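Local coordinates for uncharacterized protein (Sulfolobus solfataricus P2, PDB 2QS7) that is of unestablished function but belongs to the DsrE/DsrF-like family and is probably an oxidoreductase, at residues W46-Q49 with A50-K53; V127-A130 with T131-R135. All coordinates share one frame; numbering follows the deposited sequence.

Interaction 1: residues W46-Q49 with A50-K53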
ATOM      1  N   TRP A  46      12.320  -1.632  -4.076  1.00 52.64           N
ATOM      2  CA  TRP A  46      12.669  -2.966  -3.590  1.00 53.63           C
ATOM      3  C   TRP A  46      12.161  -4.065  -4.498  1.00 52.47           C
ATOM      4  O   TRP A  46      12.759  -5.143  -4.599  1.00 51.79           O
ATOM      5  CB  TRP A  46      12.132  -3.148  -2.173  1.00 52.02           C
ATOM      6  CG  TRP A  46      12.437  -1.997  -1.309  1.00 51.89           C
ATOM      7  CD1 TRP A  46      11.551  -1.217  -0.638  1.00 50.77           C
ATOM      8  CD2 TRP A  46      13.735  -1.451  -1.050  1.00 50.92           C
ATOM      9  NE1 TRP A  46      12.219  -0.233   0.049  1.00 53.64           N
ATOM     10  CE2 TRP A  46      13.558  -0.345  -0.200  1.00 53.20           C
ATOM     11  CE3 TRP A  46      15.030  -1.788  -1.463  1.00 53.93           C
ATOM     12  CZ2 TRP A  46      14.633   0.426   0.264  1.00 56.10           C
ATOM     13  CZ3 TRP A  46      16.085  -1.023  -1.024  1.00 55.44           C
ATOM     14  CH2 TRP A  46      15.884   0.072  -0.154  1.00 56.18           C
ATOM     15  N   GLY A  47      11.053  -3.778  -5.159  1.00 53.30           N
ATOM     16  CA  GLY A  47      10.458  -4.721  -6.079  1.00 53.08           C
ATOM     17  C   GLY A  47      11.335  -4.873  -7.295  1.00 53.96           C
ATOM     18  O   GLY A  47      11.395  -5.930  -7.891  1.00 54.60           O
ATOM     19  N   LEU A  48      12.019  -3.814  -7.684  1.00 54.27           N
ATOM     20  CA  LEU A  48      12.892  -3.898  -8.841  1.00 56.97           C
ATOM     21  C   LEU A  48      14.083  -4.772  -8.495  1.00 55.65           C
ATOM     22  O   LEU A  48      14.560  -5.569  -9.296  1.00 55.66           O
ATOM     23  CB  LEU A  48      13.319  -2.502  -9.256  1.00 57.17           C
ATOM     24  CG  LEU A  48      14.146  -2.435 -10.521  1.00 64.27           C
ATOM     25  CD1 LEU A  48      13.432  -3.091 -11.669  1.00 60.48           C
ATOM     26  CD2 LEU A  48      14.401  -0.989 -10.794  1.00 71.38           C
ATOM     27  N   GLN A  49      14.556  -4.642  -7.278  1.00 56.33           N
ATOM     28  CA  GLN A  49      15.667  -5.470  -6.786  1.00 57.21           C
ATOM     29  C   GLN A  49      15.302  -6.952  -6.911  1.00 56.31           C
ATOM     30  O   GLN A  49      16.098  -7.792  -7.303  1.00 56.22           O
ATOM     31  CB  GLN A  49      15.845  -5.187  -5.287  1.00 58.65           C
ATOM     32  CG  GLN A  49      17.247  -5.146  -4.772  1.00 71.60           C
ATOM     33  CD  GLN A  49      17.851  -3.781  -4.969  1.00 82.26           C
ATOM     34  OE1 GLN A  49      17.126  -2.766  -5.055  1.00 91.64           O
ATOM     35  NE2 GLN A  49      19.173  -3.734  -5.053  1.00 76.85           N
ATOM     36  N   ALA A  50      14.056  -7.249  -6.569  1.00 56.58           N
ATOM     37  CA  ALA A  50      13.514  -8.596  -6.580  1.00 56.14           C
ATOM     38  C   ALA A  50      13.437  -9.242  -7.978  1.00 56.43           C
ATOM     39  O   ALA A  50      13.351 -10.455  -8.081  1.00 57.30           O
ATOM     40  CB  ALA A  50      12.126  -8.572  -5.943  1.00 55.67           C
ATOM     41  N   ILE A  51      13.438  -8.451  -9.045  1.00 55.22           N
ATOM     42  CA  ILE A  51      13.408  -9.016 -10.391  1.00 54.86           C
ATOM     43  C   ILE A  51      14.773  -8.952 -11.096  1.00 55.56           C
ATOM     44  O   ILE A  51      14.861  -9.125 -12.312  1.00 55.68           O
ATOM     45  CB  ILE A  51      12.347  -8.386 -11.292  1.00 56.74           C
ATOM     46  CG1 ILE A  51      12.537  -6.875 -11.434  1.00 54.68           C
ATOM     47  CG2 ILE A  51      10.941  -8.655 -10.751  1.00 58.93           C
ATOM     48  CD1 ILE A  51      11.722  -6.305 -12.560  1.00 55.52           C
ATOM     49  N   THR A  52      15.836  -8.681 -10.345  1.00 54.62           N
ATOM     50  CA  THR A  52      17.178  -8.749 -10.924  1.00 54.90           C
ATOM     51  C   THR A  52      17.513 -10.231 -10.953  1.00 54.95           C
ATOM     52  O   THR A  52      17.063 -10.972 -10.078  1.00 53.73           O
ATOM     53  CB  THR A  52      18.270  -8.027 -10.083  1.00 54.94           C
ATOM     54  OG1 THR A  52      18.355  -8.631  -8.793  1.00 54.71           O
ATOM     55  CG2 THR A  52      17.968  -6.537  -9.918  1.00 54.79           C
ATOM     56  N   LYS A  53      18.259 -10.658 -11.974  1.00 55.67           N
ATOM     57  CA  LYS A  53      18.706 -12.052 -12.102  1.00 57.63           C
ATOM     58  C   LYS A  53      19.441 -12.494 -10.859  1.00 57.39           C
ATOM     59  O   LYS A  53      19.270 -13.626 -10.410  1.00 57.83           O
ATOM     60  CB  LYS A  53      19.647 -12.216 -13.293  1.00 58.33           C
ATOM     61  CG  LYS A  53      18.977 -12.071 -14.648  1.00 59.71           C
ATOM     62  CD  LYS A  53      20.031 -12.128 -15.759  1.00 59.29           C
ATOM     63  CE  LYS A  53      19.404 -11.918 -17.136  1.00 62.72           C
ATOM     64  NZ  LYS A  53      20.431 -11.870 -18.219  1.00 61.43           N
TER
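Q49 and T52 meet through a single carbonyl oxygen, which shows how one hydroxyl can close a helix's last turn and begin the next helix. T52 OG1 donates to Q49 O at 2.8 Å, lying in the carbonyl plane. T52 N donates to the same oxygen at 3.2 Å but stands above that plane, so the acceptor is gripped from two directions. With chi1 at 61°, the hydroxyl sits between the backbone N and the carbonyl carbon of T52, and from there the same OG1 accepts a hydrogen bond from S55 N. T52 is thus the N-cap of helix 53-57 while staying tied to helix 45-50, and its hydroxyl joins two consecutive short helices. Among the backbone bonds, A50 N still reaches back four residues to W46 O at 3.2 Å. I51 N turns mainly to L48 O at 3.1 Å, three residues back, with a weak bond to G47 O; the winding tightens as the helix runs out. The apolar contact joins L48 and I51, whose side chains cross at a slant with L48 CD1 3.7 Å from I51 CD1. L48 also touches T108 and M109 of helix 106-111, whereas the W46 indole bonds D20 of the second subunit.

Interaction 2: residues V127-A130 with T131-R135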
ATOM      1  N   VAL A 127      10.691   1.845 -18.077  1.00 53.85           N
ATOM      2  CA  VAL A 127       9.920   3.044 -18.281  1.00 53.54           C
ATOM      3  C   VAL A 127       9.908   3.900 -17.030  1.00 55.63           C
ATOM      4  O   VAL A 127      10.330   3.486 -15.948  1.00 56.98           O
ATOM      5  CB  VAL A 127       8.460   2.671 -18.628  1.00 53.55           C
ATOM      6  CG1 VAL A 127       8.416   1.665 -19.764  1.00 54.45           C
ATOM      7  CG2 VAL A 127       7.721   2.104 -17.440  1.00 46.82           C
ATOM      8  N   GLY A 128       9.431   5.110 -17.211  1.00 58.27           N
ATOM      9  CA  GLY A 128       9.261   6.046 -16.121  1.00 59.83           C
ATOM     10  C   GLY A 128       7.814   6.088 -15.651  1.00 61.90           C
ATOM     11  O   GLY A 128       6.914   5.444 -16.201  1.00 57.71           O
ATOM     12  N   VAL A 129       7.617   6.917 -14.633  1.00 66.44           N
ATOM     13  CA  VAL A 129       6.342   7.121 -13.937  1.00 67.27           C
ATOM     14  C   VAL A 129       5.189   7.502 -14.770  1.00 65.03           C
ATOM     15  O   VAL A 129       4.125   6.926 -14.649  1.00 66.85           O
ATOM     16  CB  VAL A 129       6.481   8.235 -12.818  1.00 69.84           C
ATOM     17  CG1 VAL A 129       5.302   9.287 -12.834  1.00 67.67           C
ATOM     18  CG2 VAL A 129       6.709   7.563 -11.460  1.00 68.75           C
ATOM     19  N   ALA A 130       5.347   8.509 -15.596  1.00 63.05           N
ATOM     20  CA  ALA A 130       4.232   8.914 -16.421  1.00 64.00           C
ATOM     21  C   ALA A 130       3.735   7.794 -17.315  1.00 62.25           C
ATOM     22  O   ALA A 130       2.546   7.718 -17.669  1.00 61.27           O
ATOM     23  CB  ALA A 130       4.599  10.102 -17.328  1.00 68.17           C
ATOM     24  N   THR A 131       4.677   6.981 -17.768  1.00 58.67           N
ATOM     25  CA  THR A 131       4.318   5.883 -18.636  1.00 57.61           C
ATOM     26  C   THR A 131       3.387   4.966 -17.875  1.00 57.47           C
ATOM     27  O   THR A 131       2.345   4.553 -18.373  1.00 59.99           O
ATOM     28  CB  THR A 131       5.587   5.184 -19.178  1.00 61.37           C
ATOM     29  OG1 THR A 131       6.527   6.187 -19.666  1.00 62.66           O
ATOM     30  CG2 THR A 131       5.202   4.261 -20.285  1.00 62.95           C
ATOM     31  N   PHE A 132       3.729   4.696 -16.621  1.00 53.72           N
ATOM     32  CA  PHE A 132       2.886   3.796 -15.874  0.50 56.54           C
ATOM     33  C   PHE A 132       1.536   4.430 -15.497  1.00 56.30           C
ATOM     34  O   PHE A 132       0.545   3.756 -15.586  1.00 57.98           O
ATOM     35  CB  PHE A 132       3.651   3.092 -14.730  0.50 59.51           C
ATOM     36  CG  PHE A 132       3.121   1.718 -14.423  0.50 58.28           C
ATOM     37  CD1 PHE A 132       3.469   0.635 -15.228  0.50 60.08           C
ATOM     38  CD2 PHE A 132       2.251   1.509 -13.369  0.50 62.49           C
ATOM     39  CE1 PHE A 132       2.962  -0.621 -14.975  0.50 53.78           C
ATOM     40  CE2 PHE A 132       1.750   0.250 -13.108  0.50 61.57           C
ATOM     41  CZ  PHE A 132       2.103  -0.813 -13.919  0.50 61.19           C
ATOM     42  N   LEU A 133       1.484   5.696 -15.186  1.00 57.45           N
ATOM     43  CA  LEU A 133       0.236   6.339 -14.981  1.00 58.75           C
ATOM     44  C   LEU A 133      -0.658   6.238 -16.175  1.00 56.82           C
ATOM     45  O   LEU A 133      -1.890   6.130 -16.046  1.00 56.02           O
ATOM     46  CB  LEU A 133       0.430   7.852 -14.753  1.00 64.65           C
ATOM     47  CG  LEU A 133       0.575   8.537 -13.373  1.00 68.72           C
ATOM     48  CD1 LEU A 133       1.483   7.808 -12.468  1.00 72.00           C
ATOM     49  CD2 LEU A 133       1.076   9.974 -13.603  1.00 65.50           C
ATOM     50  N   ASP A 134      -0.071   6.428 -17.360  1.00 52.48           N
ATOM     51  CA  ASP A 134      -0.818   6.365 -18.584  1.00 52.63           C
ATOM     52  C   ASP A 134      -1.392   5.010 -18.780  1.00 53.40           C
ATOM     53  O   ASP A 134      -2.544   4.861 -19.107  1.00 51.34           O
ATOM     54  CB  ASP A 134       0.100   6.612 -19.775  1.00 56.63           C
ATOM     55  CG  ASP A 134       0.353   8.094 -20.067  1.00 63.88           C
ATOM     56  OD1 ASP A 134      -0.206   9.000 -19.399  1.00 68.21           O
ATOM     57  OD2 ASP A 134       1.112   8.335 -21.035  1.00 68.15           O
ATOM     58  N   ARG A 135      -0.566   3.993 -18.603  1.00 52.78           N
ATOM     59  CA  ARG A 135      -1.060   2.612 -18.727  1.00 53.66           C
ATOM     60  C   ARG A 135      -2.095   2.232 -17.738  1.00 56.04           C
ATOM     61  O   ARG A 135      -3.035   1.538 -18.086  1.00 58.45           O
ATOM     62  CB  ARG A 135       0.095   1.593 -18.617  1.00 56.07           C
ATOM     63  CG  ARG A 135       0.411   1.007 -19.891  1.00 55.29           C
ATOM     64  CD  ARG A 135       1.189  -0.182 -19.796  1.00 67.92           C
ATOM     65  NE  ARG A 135       0.609  -1.153 -20.702  1.00 68.26           N
ATOM     66  CZ  ARG A 135       0.903  -1.301 -21.981  1.00 65.14           C
ATOM     67  NH1 ARG A 135       1.786  -0.544 -22.598  1.00 63.57           N
ATOM     68  NH2 ARG A 135       0.292  -2.257 -22.640  1.00 76.15           N
TER
HETATM   69  O   HOH W   1       8.905   5.960 -20.348  1.00 65.83           O
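V127 and T131 touch where a strand gives way to a helix, and the polar groups of this first turn illustrate how a helix can start without a capping side chain. V127 CB lies 3.9 Å from T131 CB, so the last residue of 125-127, an edge strand of the chain's parallel sheet, rests against the helix's opening turn. G128, between them, holds the N-cap position but as a glycine has no side chain to offer. Its carbonyl nevertheless serves the helix: G128 O accepts from F132 N at 3.3 Å and takes a weak bond from T131 N. The regular pattern follows, with L133 N donating to V129 O at 3.0 Å and D134 N to A130 O at 2.9 Å. G128 N is met by a water at 3.3 Å, which accepts a hydrogen bond from it. The same water lies 2.5 Å from T131 OG1, a short distance that leaves its exact position doubtful. T131 turns OG1 beside its backbone N (chi1 -47°), on the side of this water. Apolar groups occupy another side of the turn. V129 and L133 run side by side, CG1 of the first 4.1 Å from CD1 of the second; V129 packs on L28 and L133 on Y37 of the second subunit. The sheet is met by F132, whose ring touches F42 of strand 38-43, and by R135, bonding N40 through NE. The chemistry implies a helix start whose acceptors are answered by its own backbone, while a water meets the amide of the N-cap glycine and may link it to the T131 hydroxyl.

Interactions 1 and 2 are separate local turns of one parallel-sheet domain, with centres 18 Å apart and nearest atoms about 8 Å apart, and they do not touch. Each involves a helix that follows a parallel strand: helix 45-50 comes after strand 38-43, and helix 129-136 comes after an edge strand, 125-127. One is read at a helix's end, the other at a helix's start. Helix 106-111 reaches both, packing on L48 of interaction 1 and, through S106, bonding the backbone of V127 in interaction 2. Both also meet the second subunit, but through different parts of it, Y68 and M71 adding to the first and S35 to the second.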